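Local structure of fructose-bisphosphate aldolase (Slackia heliotrinireducens, 4MOZ) at residues A41-Q44 and K45-L49; D64-H67 and L68-A72; L145-S149 and E150-T154; E280-R283 and L284-I288. The protein belongs to the DeoC/LacD family of aldolases and folds as a closed barrel of eight parallel strands, here in an assembly of five chains. All blocks are in the same frame, centred on the assembly; numbering follows the deposited sequence.

From the N terminus, contact 1 turns the chain out of strand 37-41 into the short helix 44-47, and contact 2 opens helix 66-74, which leads toward the second barrel strand. Contact 3 closes the loop between strand 138-145 and helix 152-168. Contact 4 is one turn-by-turn piece of helix 278-294, after the eighth strand. All four follow in series, without nesting or crossing. In space contact 1 touches contacts 2 and 3: Cys42 packs on Leu68 and Lys45 on Pro65, while Glu47 meets Tyr146. Ile71 carries contact 2 onto Ala281 and Thr285, joining helices 66-74 and 278-294. Contacts 3 and 4 lie on opposite sides of the chain's centre.

Contact 1 of 4, residues A41-Q44 and K45-L49; sequences ACDQ and KVEHL
Gln44 and His48 run side by side and point the same way, one turn apart. In both, CG stands beside the backbone N and anti to the carbonyl carbon, which sends the two side chains off in step. Beyond CG the glutamine is extended, and its NE2 arrives at the edge of the imidazole, in the ring plane, 3.7 Å from His48 CE1. Amide and ring are turned 58° against each other, so this is an edge approach and not a stack. Other polar atoms of the pair have partners elsewhere: His48 ND1 is hydrogen-bonded to Asp52 OD2, and Gln44 OE1 is weakly bonded to His274 NE2. Behind the pair the backbone closes the turn, His48 N reaching Gln44 O at 2.9 Å.

This is the exit from the first strand of the TIM barrel, where strand 37-41 gives way to the short helix 44-47. His48 is the first residue to leave helical geometry, and past it a water donates to both Gln44 O (3.0 Å) and Leu49 O (2.6 Å). At the other end of the helix a second water bridges Cys42 O and Lys45 N.

Asp43 and Glu47 cross obliquely, their carboxylate planes 33° apart. OD2 of Asp43 stays 4.6 Å from Glu47 OE2, with a water 2.8 Å from each that probably eases the like charges. Glu47 OE2 is also bonded to Lys106 N. Lys45 bends away at its end, and its NZ bonds to Ala232 O of the second subunit.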
loop_
_atom_site.group_PDB
_atom_site.type_symbol
_atom_site.label_atom_id
_atom_site.label_comp_id
_atom_site.label_asym_id
_atom_site.label_seq_id
_atom_site.Cartn_x
_atom_site.Cartn_y
_atom_site.Cartn_z
ATOM N N ALA C 41 -14.230 1.683 -29.372
ATOM C CA ALA C 41 -13.524 2.300 -28.255
ATOM C C ALA C 41 -14.068 3.693 -27.932
ATOM O O ALA C 41 -14.053 4.595 -28.777
ATOM C CB ALA C 41 -12.027 2.354 -28.541
ATOM N N CYS C 42 -14.546 3.854 -26.701
ATOM C CA CYS C 42 -15.142 5.107 -26.237
ATOM C C CYS C 42 -14.528 5.564 -24.914
ATOM O O CYS C 42 -15.204 6.169 -24.082
ATOM C CB CYS C 42 -16.656 4.936 -26.071
ATOM S SG CYS C 42 -17.540 4.535 -27.595
ATOM N N ASP C 43 -13.243 5.278 -24.730
ATOM C CA ASP C 43 -12.550 5.555 -23.477
ATOM C C ASP C 43 -11.638 6.785 -23.551
ATOM O O ASP C 43 -11.007 7.154 -22.559
ATOM C CB ASP C 43 -11.737 4.328 -23.056
ATOM C CG ASP C 43 -10.615 3.999 -24.041
ATOM O OD1 ASP C 43 -10.872 3.972 -25.265
ATOM O OD2 ASP C 43 -9.475 3.760 -23.585
ATOM N N GLN C 44 -11.583 7.421 -24.718
ATOM C CA GLN C 44 -10.623 8.508 -24.964
ATOM C C GLN C 44 -10.950 9.876 -24.328
ATOM O O GLN C 44 -10.129 10.795 -24.396
ATOM C CB GLN C 44 -10.346 8.645 -26.467
ATOM C CG GLN C 44 -9.622 7.443 -27.070
ATOM C CD GLN C 44 -9.596 7.454 -28.593
ATOM O OE1 GLN C 44 -10.632 7.602 -29.245
ATOM N NE2 GLN C 44 -8.406 7.286 -29.168
ATOM N N LYS C 45 -12.121 10.014 -23.702
ATOM C CA LYS C 45 -12.444 11.249 -22.970
ATOM C C LYS C 45 -11.499 11.481 -21.788
ATOM O O LYS C 45 -11.246 12.626 -21.411
ATOM C CB LYS C 45 -13.887 11.259 -22.473
ATOM C CG LYS C 45 -14.924 11.574 -23.533
ATOM C CD LYS C 45 -16.339 11.430 -22.991
ATOM C CE LYS C 45 -16.794 12.681 -22.253
ATOM N NZ LYS C 45 -16.874 13.860 -23.159
ATOM N N VAL C 46 -10.998 10.399 -21.192
ATOM C CA VAL C 46 -9.954 10.518 -20.179
ATOM C C VAL C 46 -8.586 10.540 -20.859
ATOM O O VAL C 46 -7.798 11.457 -20.630
ATOM C CB VAL C 46 -10.003 9.402 -19.106
ATOM C CG1 VAL C 46 -8.978 9.678 -18.018
ATOM C CG2 VAL C 46 -11.390 9.295 -18.487
ATOM N N GLU C 47 -8.327 9.545 -21.712
ATOM C CA GLU C 47 -7.016 9.368 -22.351
ATOM C C GLU C 47 -6.464 10.625 -23.034
ATOM O O GLU C 47 -5.309 10.992 -22.819
ATOM C CB GLU C 47 -7.037 8.194 -23.337
ATOM C CG GLU C 47 -7.323 6.838 -22.705
ATOM C CD GLU C 47 -6.278 6.415 -21.688
ATOM O OE1 GLU C 47 -5.068 6.606 -21.950
ATOM O OE2 GLU C 47 -6.669 5.880 -20.628
ATOM N N HIS C 48 -7.283 11.273 -23.859
ATOM C CA HIS C 48 -6.837 12.457 -24.590
ATOM C C HIS C 48 -7.630 13.674 -24.211
ATOM O O HIS C 48 -7.602 14.688 -24.913
ATOM C CB HIS C 48 -6.897 12.215 -26.097
ATOM C CG HIS C 48 -6.079 11.034 -26.555
ATOM N ND1 HIS C 48 -6.585 10.065 -27.337
ATOM C CD2 HIS C 48 -4.759 10.676 -26.290
ATOM C CE1 HIS C 48 -5.637 9.140 -27.572
ATOM N NE2 HIS C 48 -4.521 9.514 -26.930
ATOM N N LEU C 49 -8.335 13.580 -23.085
ATOM C CA LEU C 49 -9.213 14.647 -22.605
ATOM C C LEU C 49 -10.285 14.988 -23.640
ATOM O O LEU C 49 -10.970 14.086 -24.128
ATOM C CB LEU C 49 -8.407 15.877 -22.151
ATOM C CG LEU C 49 -7.552 15.680 -20.892
ATOM C CD1 LEU C 49 -6.782 16.946 -20.549
ATOM C CD2 LEU C 49 -8.394 15.230 -19.702
HETATM O O HOH W 1 -14.322 8.281 -22.608
HETATM O O HOH W 2 -8.776 4.067 -20.892
HETATM O O HOH W 3 -10.090 13.047 -26.330
#

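Contact 2 of 4, residues D64-H67 and L68-A72; sequences DPEH and LFKIA
Ile71 lays its CD1 methyl over one face of the His67 imidazole, at the first turns of helix 66-74 in this TIM barrel. It is a CH-pi contact: CD1 stands 3.6 Å from the centroid of the His67 ring and 23° off the ring normal, shifted toward the rim on the NE2 side. With CG anti to the backbone N (chi1 -173°) the ring is directed beside its own carbonyl, and chi2 of 61° turns a face to Ile71. NE2 of the ring makes weak hydrogen bonds to His274 O and Arg276 O.

Among the hydrogen bonds, ahead of the helix Asp64 OD1 accepts a capping bond from Glu66 N at 3.0 Å, met from above the carboxylate plane. Pro65 O then takes Leu68 N at 3.1 Å, the donor well above the carbonyl plane, as in a tight turn. Regular helical bonds follow: Lys70 N reaches Glu66 O at 2.9 Å and Ile71 N reaches His67 O at 3.0 Å.

Glu66 OE2 and Lys70 NZ, of opposite charge, remain 4.1 Å apart, beyond a salt bridge, and OE2 is bonded instead to Tyr94 OH.

Packing completes the set. Leu68 lies against Cys42 and His274, and Phe69 stacks on Tyr90 of helix 84-90. The edge of the Phe69 ring meets a backbone oxygen, with CD1 3.9 Å from Pro65 O and that oxygen close to the ring plane.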
loop_
_atom_site.group_PDB
_atom_site.type_symbol
_atom_site.label_atom_id
_atom_site.label_comp_id
_atom_site.label_asym_id
_atom_site.label_seq_id
_atom_site.Cartn_x
_atom_site.Cartn_y
_atom_site.Cartn_z
ATOM N N ASP C 64 -21.023 16.107 -27.692
ATOM C CA ASP C 64 -21.987 15.542 -26.747
ATOM C C ASP C 64 -21.694 14.049 -26.589
ATOM O O ASP C 64 -21.724 13.312 -27.567
ATOM C CB ASP C 64 -23.424 15.764 -27.245
ATOM C CG ASP C 64 -24.495 15.310 -26.244
ATOM O OD1 ASP C 64 -24.210 14.530 -25.308
ATOM O OD2 ASP C 64 -25.652 15.744 -26.407
ATOM N N PRO C 65 -21.403 13.601 -25.357
ATOM C CA PRO C 65 -21.071 12.196 -25.084
ATOM C C PRO C 65 -22.151 11.184 -25.476
ATOM O O PRO C 65 -21.823 10.026 -25.737
ATOM C CB PRO C 65 -20.866 12.173 -23.571
ATOM C CG PRO C 65 -20.452 13.562 -23.238
ATOM C CD PRO C 65 -21.243 14.440 -24.157
ATOM N N GLU C 66 -23.418 11.603 -25.511
ATOM C CA GLU C 66 -24.499 10.697 -25.909
ATOM C C GLU C 66 -24.332 10.205 -27.357
ATOM O O GLU C 66 -24.820 9.134 -27.723
ATOM C CB GLU C 66 -25.876 11.334 -25.698
ATOM C CG GLU C 66 -26.992 10.297 -25.644
ATOM C CD GLU C 66 -28.357 10.867 -25.303
ATOM O OE1 GLU C 66 -28.453 12.033 -24.864
ATOM O OE2 GLU C 66 -29.349 10.127 -25.469
ATOM N N HIS C 67 -23.633 11.002 -28.161
ATOM C CA HIS C 67 -23.188 10.624 -29.503
ATOM C C HIS C 67 -22.625 9.223 -29.543
ATOM O O HIS C 67 -22.982 8.432 -30.424
ATOM C CB HIS C 67 -22.151 11.637 -29.972
ATOM C CG HIS C 67 -21.720 11.479 -31.411
ATOM N ND1 HIS C 67 -22.580 11.578 -32.444
ATOM C CD2 HIS C 67 -20.457 11.273 -31.968
ATOM C CE1 HIS C 67 -21.906 11.420 -33.599
ATOM N NE2 HIS C 67 -20.605 11.237 -33.305
ATOM N N LEU C 68 -21.760 8.898 -28.581
ATOM C CA LEU C 68 -21.115 7.583 -28.525
ATOM C C LEU C 68 -22.132 6.458 -28.362
ATOM O O LEU C 68 -22.021 5.411 -29.002
ATOM C CB LEU C 68 -20.078 7.528 -27.398
ATOM C CG LEU C 68 -19.011 8.634 -27.368
ATOM C CD1 LEU C 68 -18.194 8.575 -26.087
ATOM C CD2 LEU C 68 -18.101 8.570 -28.584
ATOM N N PHE C 69 -23.130 6.682 -27.514
ATOM C CA PHE C 69 -24.141 5.665 -27.245
ATOM C C PHE C 69 -25.135 5.518 -28.394
ATOM O O PHE C 69 -25.638 4.421 -28.646
ATOM C CB PHE C 69 -24.846 5.949 -25.921
ATOM C CG PHE C 69 -23.976 5.710 -24.713
ATOM C CD1 PHE C 69 -23.112 6.706 -24.248
ATOM C CD2 PHE C 69 -24.010 4.487 -24.045
ATOM C CE1 PHE C 69 -22.305 6.486 -23.142
ATOM C CE2 PHE C 69 -23.207 4.265 -22.939
ATOM C CZ PHE C 69 -22.354 5.265 -22.484
ATOM N N LYS C 70 -25.404 6.620 -29.094
ATOM C CA LYS C 70 -26.251 6.599 -30.282
ATOM C C LYS C 70 -25.592 5.783 -31.393
ATOM O O LYS C 70 -26.261 5.007 -32.073
ATOM C CB LYS C 70 -26.541 8.019 -30.776
ATOM C CG LYS C 70 -27.471 8.837 -29.889
ATOM C CD LYS C 70 -27.720 10.197 -30.529
ATOM C CE LYS C 70 -28.404 11.173 -29.586
ATOM N NZ LYS C 70 -29.865 10.929 -29.492
ATOM N N ILE C 71 -24.281 5.966 -31.561
ATOM C CA ILE C 71 -23.493 5.212 -32.537
ATOM C C ILE C 71 -23.513 3.718 -32.219
ATOM O O ILE C 71 -23.786 2.897 -33.094
ATOM C CB ILE C 71 -22.036 5.715 -32.612
ATOM C CG1 ILE C 71 -21.990 7.147 -33.154
ATOM C CG2 ILE C 71 -21.204 4.807 -33.507
ATOM C CD1 ILE C 71 -20.669 7.854 -32.931
ATOM N N ALA C 72 -23.238 3.373 -30.966
ATOM C CA ALA C 72 -23.235 1.983 -30.527
ATOM C C ALA C 72 -24.593 1.317 -30.735
ATOM O O ALA C 72 -24.666 0.123 -31.037
ATOM C CB ALA C 72 -22.826 1.896 -29.066
#

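Contact 3 of 4, residues L145-S149 and E150-T154; sequences LYLGS and EYEAT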
loop_
_atom_site.group_PDB
_atom_site.type_symbol
_atom_site.label_atom_id
_atom_site.label_comp_id
_atom_site.label_asym_id
_atom_site.label_seq_id
_atom_site.Cartn_x
_atom_site.Cartn_y
_atom_site.Cartn_z
ATOM N N LEU C 145 -1.948 -1.824 -20.277
ATOM C CA LEU C 145 -0.619 -1.979 -19.675
ATOM C C LEU C 145 0.429 -1.311 -20.545
ATOM O O LEU C 145 0.464 -1.542 -21.755
ATOM C CB LEU C 145 -0.234 -3.453 -19.516
ATOM C CG LEU C 145 -1.040 -4.370 -18.604
ATOM C CD1 LEU C 145 -2.114 -5.102 -19.399
ATOM C CD2 LEU C 145 -0.095 -5.359 -17.937
ATOM N N TYR C 146 1.275 -0.485 -19.930
ATOM C CA TYR C 146 2.440 0.069 -20.613
ATOM C C TYR C 146 3.673 -0.717 -20.195
ATOM O O TYR C 146 4.305 -0.411 -19.187
ATOM C CB TYR C 146 2.613 1.573 -20.329
ATOM C CG TYR C 146 1.335 2.362 -20.508
ATOM C CD1 TYR C 146 0.868 2.706 -21.782
ATOM C CD2 TYR C 146 0.577 2.746 -19.406
ATOM C CE1 TYR C 146 -0.316 3.417 -21.942
ATOM C CE2 TYR C 146 -0.604 3.453 -19.557
ATOM C CZ TYR C 146 -1.047 3.785 -20.820
ATOM O OH TYR C 146 -2.226 4.486 -20.954
ATOM N N LEU C 147 3.992 -1.757 -20.957
ATOM C CA LEU C 147 5.208 -2.527 -20.713
ATOM C C LEU C 147 6.409 -1.630 -20.937
ATOM O O LEU C 147 6.370 -0.741 -21.788
ATOM C CB LEU C 147 5.281 -3.752 -21.629
ATOM C CG LEU C 147 4.104 -4.739 -21.578
ATOM C CD1 LEU C 147 4.337 -5.889 -22.553
ATOM C CD2 LEU C 147 3.845 -5.269 -20.173
ATOM N N GLY C 148 7.460 -1.841 -20.151
ATOM C CA GLY C 148 8.679 -1.051 -20.277
ATOM C C GLY C 148 8.627 0.307 -19.604
ATOM O O GLY C 148 9.625 1.026 -19.587
ATOM N N SER C 149 7.463 0.675 -19.069
ATOM C CA SER C 149 7.346 1.844 -18.202
ATOM C C SER C 149 7.963 1.497 -16.854
ATOM O O SER C 149 7.945 0.335 -16.447
ATOM C CB SER C 149 5.876 2.227 -18.003
ATOM O OG SER C 149 5.728 3.209 -16.986
ATOM N N GLU C 150 8.491 2.494 -16.153
ATOM C CA GLU C 150 8.984 2.273 -14.790
ATOM C C GLU C 150 7.868 1.861 -13.825
ATOM O O GLU C 150 8.144 1.372 -12.734
ATOM C CB GLU C 150 9.745 3.496 -14.273
ATOM C CG GLU C 150 11.105 3.643 -14.939
ATOM C CD GLU C 150 11.953 4.755 -14.361
ATOM O OE1 GLU C 150 11.521 5.407 -13.384
ATOM O OE2 GLU C 150 13.061 4.969 -14.895
ATOM N N TYR C 151 6.616 2.039 -14.243
ATOM C CA TYR C 151 5.469 1.606 -13.449
ATOM C C TYR C 151 4.837 0.307 -13.966
ATOM O O TYR C 151 3.728 -0.048 -13.566
ATOM C CB TYR C 151 4.431 2.727 -13.363
ATOM C CG TYR C 151 5.001 4.033 -12.862
ATOM C CD1 TYR C 151 5.265 4.230 -11.505
ATOM C CD2 TYR C 151 5.281 5.071 -13.743
ATOM C CE1 TYR C 151 5.794 5.431 -11.045
ATOM C CE2 TYR C 151 5.806 6.273 -13.297
ATOM C CZ TYR C 151 6.060 6.452 -11.951
ATOM O OH TYR C 151 6.579 7.649 -11.520
ATOM N N GLU C 152 5.560 -0.397 -14.842
ATOM C CA GLU C 152 5.125 -1.686 -15.410
ATOM C C GLU C 152 4.627 -2.665 -14.342
ATOM O O GLU C 152 3.582 -3.291 -14.514
ATOM C CB GLU C 152 6.261 -2.330 -16.215
ATOM C CG GLU C 152 5.974 -3.737 -16.738
ATOM C CD GLU C 152 7.214 -4.424 -17.301
ATOM O OE1 GLU C 152 7.588 -4.122 -18.457
ATOM O OE2 GLU C 152 7.809 -5.275 -16.593
ATOM N N ALA C 153 5.374 -2.774 -13.246
ATOM C CA ALA C 153 5.079 -3.734 -12.179
ATOM C C ALA C 153 3.677 -3.581 -11.595
ATOM O O ALA C 153 2.974 -4.573 -11.382
ATOM C CB ALA C 153 6.120 -3.637 -11.074
ATOM N N THR C 154 3.284 -2.337 -11.335
ATOM C CA THR C 154 1.976 -2.037 -10.760
ATOM C C THR C 154 0.858 -2.499 -11.693
ATOM O O THR C 154 -0.120 -3.106 -11.248
ATOM C CB THR C 154 1.829 -0.531 -10.469
ATOM O OG1 THR C 154 2.969 -0.081 -9.725
ATOM C CG2 THR C 154 0.564 -0.252 -9.665
#
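Glu152 OE1 is held by partners from two chains: Gly148 N of its own chain donates to it at 2.8 Å, nearly straight at 166°, and Thr107 OG1 of the third subunit is hydrogen-bonded to it as well. The amide meets OE1 on its anti side, 19° out of the carboxylate plane. An extended chain, with CG anti to the backbone N (chi1 174°), carries the carboxylate back over the turn to reach it.

Two beta turns follow each other here. Tyr146 to Ser149 is type II, with Gly148 at positive phi in its third position. Ser149 to Glu152 is type I, closed by Glu152 N to Ser149 O at 3.0 Å. Ser149 OG adds an ST turn by accepting from Tyr151 N at 3.1 Å, and it is also bonded to Pro117 O. Glu150 N goes to Asp116 OD2, and Tyr151, at the N-cap position of the helix, sends its OH to Asp115 OD2.

The loop joins the C-terminal end of strand 138-145 to helix 152-168. Beneath it Leu145 packs between that helix and helix 191-204, and Leu147 touches Ile177 of strand 172-177.

Contact 4 of 4, residues E280-R283 and L284-I288; sequences EAVR and LTKAI
Glu280 O begins the run by accepting Leu284 N at 2.9 Å, one turn further along helix 278-294. The side chain of Glu280 heads elsewhere, its OE2 in a salt bridge with Arg276.

Ala281 O takes Thr285 N at 3.0 Å, and the same oxygen has Thr285 CG2 3.4 Å away.

Val282 takes part through both backbone and side chain. Its carbonyl oxygen accepts two donors, Thr285 OG1 at 2.6 Å and Lys286 N at 3.1 Å. The hydroxyl gets there because OG1 sits between the backbone N and the carbonyl carbon (chi1 66°), which folds it back onto the preceding turn, and this bond fixes its rotation. Having given its proton to the carbonyl, OG1 is also bonded to Val76 N, which ties the helix to the loop after helix 66-74. The isopropyl group of Val282 meanwhile runs alongside the extended Lys286 chain, both pointing the same way, with CG1 3.8 Å from Lys286 CE. Past this apolar stretch NZ of the lysine forms a salt bridge with Asp310.

Arg283 O closes the next turn with Ala287 N at 3.0 Å. The Arg283 side chain bends at chi3 and doubles back, so that one guanidinium face lies over Glu280 CA, 3.8 Å above the plane and toward its rim; NE bonds to Phe305 O.

Around the helix, Leu284 and Ala287 pack on Phe305 of helix 298-305, Ala281 and Ile288 on Ile273 of helix 271-274, and Ile288 reaches Phe251 and Leu255 of helix 248-260.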
loop_
_atom_site.group_PDB
_atom_site.type_symbol
_atom_site.label_atom_id
_atom_site.label_comp_id
_atom_site.label_asym_id
_atom_site.label_seq_id
_atom_site.Cartn_x
_atom_site.Cartn_y
_atom_site.Cartn_z
ATOM N N GLU C 280 -22.807 9.130 -40.767
ATOM C CA GLU C 280 -21.559 8.625 -41.341
ATOM C C GLU C 280 -20.850 7.659 -40.394
ATOM O O GLU C 280 -20.305 6.643 -40.829
ATOM C CB GLU C 280 -20.631 9.785 -41.715
ATOM C CG GLU C 280 -19.406 9.373 -42.519
ATOM C CD GLU C 280 -18.559 10.552 -42.950
ATOM O OE1 GLU C 280 -19.119 11.553 -43.440
ATOM O OE2 GLU C 280 -17.325 10.483 -42.807
ATOM N N ALA C 281 -20.866 7.991 -39.103
ATOM C CA ALA C 281 -20.279 7.166 -38.054
ATOM C C ALA C 281 -20.927 5.792 -38.032
ATOM O O ALA C 281 -20.230 4.772 -38.040
ATOM C CB ALA C 281 -20.433 7.847 -36.702
ATOM N N VAL C 282 -22.261 5.783 -38.007
ATOM C CA VAL C 282 -23.052 4.556 -38.078
ATOM C C VAL C 282 -22.668 3.729 -39.315
ATOM O O VAL C 282 -22.425 2.523 -39.214
ATOM C CB VAL C 282 -24.568 4.868 -38.042
ATOM C CG1 VAL C 282 -25.399 3.680 -38.499
ATOM C CG2 VAL C 282 -24.990 5.288 -36.644
ATOM N N ARG C 283 -22.579 4.385 -40.469
ATOM C CA ARG C 283 -22.191 3.705 -41.710
ATOM C C ARG C 283 -20.785 3.101 -41.656
ATOM O O ARG C 283 -20.549 2.038 -42.232
ATOM C CB ARG C 283 -22.324 4.628 -42.927
ATOM C CG ARG C 283 -23.764 4.954 -43.310
ATOM C CD ARG C 283 -23.878 5.489 -44.732
ATOM N NE ARG C 283 -22.960 6.596 -44.999
ATOM C CZ ARG C 283 -23.246 7.881 -44.806
ATOM N NH1 ARG C 283 -24.434 8.246 -44.337
ATOM N NH2 ARG C 283 -22.337 8.808 -45.085
ATOM N N LEU C 284 -19.861 3.770 -40.965
ATOM C CA LEU C 284 -18.503 3.247 -40.825
ATOM C C LEU C 284 -18.457 2.008 -39.931
ATOM O O LEU C 284 -17.743 1.054 -40.238
ATOM C CB LEU C 284 -17.512 4.320 -40.355
ATOM C CG LEU C 284 -16.046 3.878 -40.217
ATOM C CD1 LEU C 284 -15.473 3.336 -41.520
ATOM C CD2 LEU C 284 -15.180 5.012 -39.688
ATOM N N THR C 285 -19.224 2.012 -38.840
ATOM C CA THR C 285 -19.287 0.836 -37.966
ATOM C C THR C 285 -19.804 -0.352 -38.769
ATOM O O THR C 285 -19.322 -1.477 -38.610
ATOM C CB THR C 285 -20.184 1.032 -36.718
ATOM O OG1 THR C 285 -21.554 1.191 -37.114
ATOM C CG2 THR C 285 -19.748 2.240 -35.897
ATOM N N LYS C 286 -20.775 -0.080 -39.641
ATOM C CA LYS C 286 -21.390 -1.102 -40.479
ATOM C C LYS C 286 -20.380 -1.653 -41.476
ATOM O O LYS C 286 -20.318 -2.863 -41.684
ATOM C CB LYS C 286 -22.640 -0.557 -41.181
ATOM C CG LYS C 286 -23.821 -0.361 -40.242
ATOM C CD LYS C 286 -25.042 0.200 -40.952
ATOM C CE LYS C 286 -26.229 0.260 -40.002
ATOM N NZ LYS C 286 -27.466 0.760 -40.664
ATOM N N ALA C 287 -19.575 -0.762 -42.056
ATOM C CA ALA C 287 -18.492 -1.143 -42.967
ATOM C C ALA C 287 -17.443 -2.012 -42.268
ATOM O O ALA C 287 -17.055 -3.066 -42.787
ATOM C CB ALA C 287 -17.844 0.092 -43.575
ATOM N N ILE C 288 -17.000 -1.569 -41.092
ATOM C CA ILE C 288 -16.033 -2.319 -40.286
ATOM C C ILE C 288 -16.590 -3.691 -39.899
ATOM O O ILE C 288 -15.926 -4.709 -40.096
ATOM C CB ILE C 288 -15.608 -1.529 -39.030
ATOM C CG1 ILE C 288 -14.870 -0.245 -39.428
ATOM C CG2 ILE C 288 -14.726 -2.384 -38.128
ATOM C CD1 ILE C 288 -14.719 0.754 -38.298
#